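Local coordinates for protein chlamydomonas reinhardtii THB1 (Chlamydomonas reinhardtii, PDB 6CII) that binds one heme within a truncated 2-on-2 globin fold, here with cyanide present at the heme, and probably also binds oxygen, at residues Val44-Lys47 against Lys48-Lys52; Arg51-Val54 against Ala55-Thr58. All coordinates share one frame; numbering follows the deposited sequence. Where two conformers were deposited one is given.

Overall arrangement
Both contacts are local and lie on helix 46-60, sharing Arg51 and Lys52, with about 10 Å between their centres. Contact 1 (44-47 with 48-52) is at the helix start and near the surface: of its eight touching residues one is buried, and its chemistry is polar, with an Asp45 N-cap and lysine and arginine side chains. Contact 2 (51-54 with 55-58) lies deeper, its centre about 7 Å from the centre of the chain, against about 12 Å; its Gln53, Phe56 and Met57 are buried, mostly apolar chemistry round one amide. The shared Lys52 reaches a heme propionate; contact 1 adds Gln49 at the macrocycle rim, contact 2 Gln53 over the macrocycle and Phe56 at the methyls.

Contact 1 (Val44-Lys47 against Lys48-Lys52); sequences VDMK and KQRRK. With HEM (protoporphyrin IX containing Fe), chain B.
The Arg50 guanidinium meets Met46 at its edge, with Met46 CB lying in its plane 3.7 Å from Arg50 NH1 and Met46 O also near that plane. A salt bridge from its NE to Asp25 of helix 16-33 holds the group. The Gln49 amide stands steeply on the heme rim rather than stacking on it, with Gln49 NE2 3.4 Å from heme C1A. A bend at chi2 (62°) brings it to the macrocycle rim, where NE2 is hydrogen-bonded to Tyr28 OH and the side chain also touches the cyanide. Behind it, Val44 CG1 packs on Gln49 CB at 3.9 Å.

These residues open helix 46-60, the distal E helix of the globin fold, and Asp45 is its N-cap. The bond from Lys48 N to Asp45 OD1 is 3.1 Å long and nearly straight (169°), but it meets the carboxylate from 56° above its plane; Lys47 N adds a weak second bond to the same oxygen. Asp45 OD2 rests against the Lys48 chain, 3.5 Å from Lys48 CE, while the opposite charges stay beyond salt-bridge range, with Lys48 NZ 4.3 Å from Asp45 OD2. One turn on, Lys52 runs extended along the heme edge, and its NZ donates to heme propionate O2A at 2.9 Å. In another structure of this protein the same lysine is bonded to heme, consistent with a role as distal ligand; here, with cyanide bound, it reaches the propionate instead. A methionine in its place would probably leave the propionate without this hydrogen bond and the nearby positive charge, and freer to turn.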
# COMPACT_ATOMS: atom_id res chain seq x y z
N VAL A 44 -1.53 3.63 -16.03
CA VAL A 44 -1.67 2.34 -15.35
C VAL A 44 -3.14 1.95 -15.31
O VAL A 44 -4.01 2.78 -15.07
CB VAL A 44 -1.07 2.43 -13.93
CG1 VAL A 44 -1.39 1.20 -13.10
CG2 VAL A 44 0.44 2.61 -14.00
N ASP A 45 -3.42 0.66 -15.54
CA ASP A 45 -4.79 0.17 -15.37
C ASP A 45 -5.09 0.17 -13.87
O ASP A 45 -4.59 -0.67 -13.12
CB ASP A 45 -4.92 -1.23 -15.96
CG ASP A 45 -6.34 -1.75 -15.91
OD1 ASP A 45 -7.04 -1.47 -14.92
OD2 ASP A 45 -6.76 -2.44 -16.88
N MET A 46 -5.86 1.15 -13.42
CA MET A 46 -6.02 1.32 -11.99
C MET A 46 -6.97 0.30 -11.39
O MET A 46 -6.95 0.11 -10.17
CB MET A 46 -6.49 2.74 -11.68
CG MET A 46 -5.45 3.84 -11.99
SD MET A 46 -3.87 3.55 -11.21
CE MET A 46 -4.32 3.80 -9.50
N LYS A 47 -7.80 -0.36 -12.21
CA LYS A 47 -8.61 -1.46 -11.68
C LYS A 47 -7.71 -2.63 -11.31
O LYS A 47 -7.80 -3.19 -10.22
CB LYS A 47 -9.66 -1.87 -12.72
CG LYS A 47 -10.56 -3.01 -12.30
CD LYS A 47 -11.67 -3.16 -13.33
CE LYS A 47 -12.66 -4.25 -12.99
NZ LYS A 47 -13.80 -4.23 -13.97
N LYS A 48 -6.79 -2.98 -12.21
CA LYS A 48 -5.86 -4.06 -11.92
C LYS A 48 -4.91 -3.67 -10.80
O LYS A 48 -4.57 -4.51 -9.96
CB LYS A 48 -5.09 -4.43 -13.19
CG LYS A 48 -5.98 -4.93 -14.35
CD LYS A 48 -5.09 -5.31 -15.56
CE LYS A 48 -5.91 -5.81 -16.71
NZ LYS A 48 -5.01 -6.31 -17.79
N GLN A 49 -4.48 -2.41 -10.76
CA GLN A 49 -3.54 -1.97 -9.74
C GLN A 49 -4.17 -2.02 -8.35
O GLN A 49 -3.52 -2.41 -7.38
CB GLN A 49 -3.03 -0.57 -10.04
CG GLN A 49 -2.05 -0.06 -8.97
CD GLN A 49 -0.79 -0.92 -8.86
OE1 GLN A 49 -0.38 -1.60 -9.82
NE2 GLN A 49 -0.18 -0.92 -7.68
N ARG A 50 -5.44 -1.63 -8.24
CA ARG A 50 -6.14 -1.77 -6.97
C ARG A 50 -6.14 -3.22 -6.51
O ARG A 50 -5.88 -3.51 -5.34
CB ARG A 50 -7.59 -1.28 -7.07
CG ARG A 50 -7.75 0.23 -7.16
CD ARG A 50 -9.27 0.59 -7.44
NE ARG A 50 -9.53 1.90 -6.86
CZ ARG A 50 -9.16 3.04 -7.41
NH1 ARG A 50 -8.56 3.04 -8.61
NH2 ARG A 50 -9.41 4.20 -6.78
N ARG A 51 -6.48 -4.14 -7.41
CA ARG A 51 -6.49 -5.55 -7.03
C ARG A 51 -5.10 -6.00 -6.56
O ARG A 51 -4.99 -6.74 -5.58
CB ARG A 51 -6.98 -6.43 -8.19
CG ARG A 51 -6.71 -7.90 -7.97
CD ARG A 51 -7.32 -8.78 -9.05
NE ARG A 51 -8.78 -8.77 -8.98
CZ ARG A 51 -9.49 -9.49 -8.12
NH1 ARG A 51 -8.87 -10.28 -7.25
NH2 ARG A 51 -10.81 -9.43 -8.12
N LYS A 52 -4.04 -5.55 -7.24
CA LYS A 52 -2.71 -5.95 -6.82
C LYS A 52 -2.38 -5.40 -5.45
O LYS A 52 -1.77 -6.09 -4.62
CB LYS A 52 -1.67 -5.49 -7.84
CG LYS A 52 -1.74 -6.26 -9.14
CD LYS A 52 -0.81 -5.57 -10.11
CE LYS A 52 -0.51 -6.37 -11.35
NZ LYS A 52 0.41 -5.53 -12.17
CHA HEM B . 3.20 -1.31 -8.56
CHB HEM B . 3.19 -1.77 -3.69
CHC HEM B . 5.33 2.67 -3.32
CHD HEM B . 4.38 3.43 -8.12
C1A HEM B . 3.06 -1.78 -7.28
C2A HEM B . 2.51 -3.07 -6.94
C3A HEM B . 2.50 -3.19 -5.62
C4A HEM B . 3.03 -1.99 -5.03
CMA HEM B . 2.00 -4.37 -4.76
CAA HEM B . 2.04 -4.09 -8.01
CBA HEM B . 3.28 -4.90 -8.43
CGA HEM B . 2.86 -6.05 -9.31
O1A HEM B . 2.56 -7.13 -8.75
O2A HEM B . 2.82 -5.87 -10.56
C1B HEM B . 3.75 -0.59 -3.21
C2B HEM B . 3.88 -0.28 -1.81
C3B HEM B . 4.45 0.92 -1.68
C4B HEM B . 4.72 1.45 -3.01
CMB HEM B . 3.42 -1.22 -0.67
CAB HEM B . 4.74 1.56 -0.31
CBB HEM B . 4.84 2.87 -0.15
C1C HEM B . 5.24 3.22 -4.59
C2C HEM B . 5.70 4.54 -4.98
C3C HEM B . 5.45 4.72 -6.29
C4C HEM B . 4.78 3.55 -6.79
CMC HEM B . 6.42 5.49 -3.98
CAC HEM B . 5.73 5.95 -7.19
CBC HEM B . 5.42 7.15 -6.72
C1D HEM B . 3.94 2.19 -8.59
C2D HEM B . 3.52 1.99 -9.94
C3D HEM B . 3.19 0.69 -10.10
C4D HEM B . 3.40 0.02 -8.84
CMD HEM B . 3.45 3.11 -11.01
CAD HEM B . 2.68 0.04 -11.40
CBD HEM B . 3.86 -0.19 -12.34
CGD HEM B . 3.36 -0.80 -13.63
O1D HEM B . 3.71 -0.28 -14.72
O2D HEM B . 2.61 -1.81 -13.57
NA HEM B . 3.37 -1.17 -6.07
NB HEM B . 4.26 0.50 -3.92
NC HEM B . 4.70 2.62 -5.74
ND HEM B . 3.85 0.96 -7.93
FE HEM B . 4.04 0.70 -5.93

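Contact 2 (Arg51-Val54 against Ala55-Thr58); sequences RKQV and AFMT. With HEM (protoporphyrin IX containing Fe), chain B.
The distal E helix, residues 46-60, carries Gln53 and Phe56 along the heme in this contact, with Met57 one turn beyond Gln53. Gln53 NE2 stands over the macrocycle, 3.4 Å from heme CHB, and is hydrogen-bonded to Tyr28 OH, the hydroxyl it shares with Gln49; the side chain also touches the cyanide. Gln53 OE1, on the other side of the amide, lies near the Met57 side chain and meets the Phe56 ring obliquely, 3.7 Å from Phe56 CD2. OE1 is buried and has no hydrogen-bonding partner in the model. Met57 was deposited in two conformers, so its methyl contact with this oxygen is less certain.

Phe56 reaches the heme periphery: its CE2 lies 3.5 Å from heme methyl CMB, which meets the ring obliquely, and its CB lies 3.6 Å from heme methyl CMA. Tyr67 stacks edge-to-face on the same ring.

In this 2-on-2 globin the helix also packs on helix 16-33, where Val54 touches Glu21 and Val24 and Met57 touches Val20. Within the helix, Met57 N bonds almost straight (173°) to Gln53 O at 2.9 Å. Val54 O accepts twice, from opposite faces of its carbonyl plane: Thr58 N donates at 2.8 Å and Thr58 OG1 at 2.7 Å. A chi1 of -64° sets the hydroxyl beside the backbone N, turning it back onto this carbonyl.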
# COMPACT_ATOMS: atom_id res chain seq x y z
N ARG A 51 -6.48 -4.14 -7.41
CA ARG A 51 -6.49 -5.55 -7.03
C ARG A 51 -5.10 -6.00 -6.56
O ARG A 51 -4.99 -6.74 -5.58
CB ARG A 51 -6.98 -6.43 -8.19
CG ARG A 51 -6.71 -7.90 -7.97
CD ARG A 51 -7.32 -8.78 -9.05
NE ARG A 51 -8.78 -8.77 -8.98
CZ ARG A 51 -9.49 -9.49 -8.12
NH1 ARG A 51 -8.87 -10.28 -7.25
NH2 ARG A 51 -10.81 -9.43 -8.12
N LYS A 52 -4.04 -5.55 -7.24
CA LYS A 52 -2.71 -5.95 -6.82
C LYS A 52 -2.38 -5.40 -5.45
O LYS A 52 -1.77 -6.09 -4.62
CB LYS A 52 -1.67 -5.49 -7.84
CG LYS A 52 -1.74 -6.26 -9.14
CD LYS A 52 -0.81 -5.57 -10.11
CE LYS A 52 -0.51 -6.37 -11.35
NZ LYS A 52 0.41 -5.53 -12.17
N GLN A 53 -2.77 -4.15 -5.20
CA GLN A 53 -2.44 -3.56 -3.91
C GLN A 53 -3.22 -4.22 -2.79
O GLN A 53 -2.68 -4.44 -1.70
CB GLN A 53 -2.69 -2.03 -3.95
CG GLN A 53 -2.16 -1.29 -2.71
CD GLN A 53 -0.64 -1.39 -2.60
OE1 GLN A 53 -0.08 -2.23 -1.89
NE2 GLN A 53 0.03 -0.50 -3.29
N VAL A 54 -4.50 -4.54 -3.02
CA VAL A 54 -5.25 -5.27 -2.02
C VAL A 54 -4.54 -6.58 -1.70
O VAL A 54 -4.38 -6.94 -0.53
CB VAL A 54 -6.70 -5.52 -2.47
CG1 VAL A 54 -7.39 -6.47 -1.49
CG2 VAL A 54 -7.45 -4.19 -2.54
N ALA A 55 -4.07 -7.30 -2.74
CA ALA A 55 -3.44 -8.60 -2.49
C ALA A 55 -2.17 -8.44 -1.67
O ALA A 55 -1.91 -9.23 -0.74
CB ALA A 55 -3.15 -9.31 -3.83
N PHE A 56 -1.38 -7.41 -1.98
CA PHE A 56 -0.14 -7.19 -1.24
C PHE A 56 -0.42 -6.82 0.19
O PHE A 56 0.17 -7.38 1.12
CB PHE A 56 0.71 -6.11 -1.89
CG PHE A 56 1.97 -5.85 -1.12
CD1 PHE A 56 3.01 -6.76 -1.17
CD2 PHE A 56 2.09 -4.75 -0.29
CE1 PHE A 56 4.18 -6.55 -0.42
CE2 PHE A 56 3.25 -4.55 0.46
CZ PHE A 56 4.28 -5.45 0.39
N MET A 57 -1.31 -5.84 0.41
CA MET A 57 -1.60 -5.40 1.76
C MET A 57 -2.21 -6.52 2.58
O MET A 57 -1.90 -6.68 3.77
CB MET A 57 -2.55 -4.20 1.72
CG MET A 57 -1.96 -2.99 1.05
SD MET A 57 -0.74 -2.25 2.12
CE MET A 57 -0.20 -0.84 1.15
N THR A 58 -3.09 -7.31 1.96
CA THR A 58 -3.68 -8.45 2.66
C THR A 58 -2.60 -9.39 3.17
O THR A 58 -2.64 -9.84 4.32
CB THR A 58 -4.62 -9.16 1.69
OG1 THR A 58 -5.71 -8.29 1.33
CG2 THR A 58 -5.19 -10.41 2.34
CHA HEM B . 3.20 -1.31 -8.56
CHB HEM B . 3.19 -1.77 -3.69
CHC HEM B . 5.33 2.67 -3.32
CHD HEM B . 4.38 3.43 -8.12
C1A HEM B . 3.06 -1.78 -7.28
C2A HEM B . 2.51 -3.07 -6.94
C3A HEM B . 2.50 -3.19 -5.62
C4A HEM B . 3.03 -1.99 -5.03
CMA HEM B . 2.00 -4.37 -4.76
CAA HEM B . 2.04 -4.09 -8.01
CBA HEM B . 3.28 -4.90 -8.43
CGA HEM B . 2.86 -6.05 -9.31
O1A HEM B . 2.56 -7.13 -8.75
O2A HEM B . 2.82 -5.87 -10.56
C1B HEM B . 3.75 -0.59 -3.21
C2B HEM B . 3.88 -0.28 -1.81
C3B HEM B . 4.45 0.92 -1.68
C4B HEM B . 4.72 1.45 -3.01
CMB HEM B . 3.42 -1.22 -0.67
CAB HEM B . 4.74 1.56 -0.31
CBB HEM B . 4.84 2.87 -0.15
C1C HEM B . 5.24 3.22 -4.59
C2C HEM B . 5.70 4.54 -4.98
C3C HEM B . 5.45 4.72 -6.29
C4C HEM B . 4.78 3.55 -6.79
CMC HEM B . 6.42 5.49 -3.98
CAC HEM B . 5.73 5.95 -7.19
CBC HEM B . 5.42 7.15 -6.72
C1D HEM B . 3.94 2.19 -8.59
C2D HEM B . 3.52 1.99 -9.94
C3D HEM B . 3.19 0.69 -10.10
C4D HEM B . 3.40 0.02 -8.84
CMD HEM B . 3.45 3.11 -11.01
CAD HEM B . 2.68 0.04 -11.40
CBD HEM B . 3.86 -0.19 -12.34
CGD HEM B . 3.36 -0.80 -13.63
O1D HEM B . 3.71 -0.28 -14.72
O2D HEM B . 2.61 -1.81 -13.57
NA HEM B . 3.37 -1.17 -6.07
NB HEM B . 4.26 0.50 -3.92
NC HEM B . 4.70 2.62 -5.74
ND HEM B . 3.85 0.96 -7.93
FE HEM B . 4.04 0.70 -5.93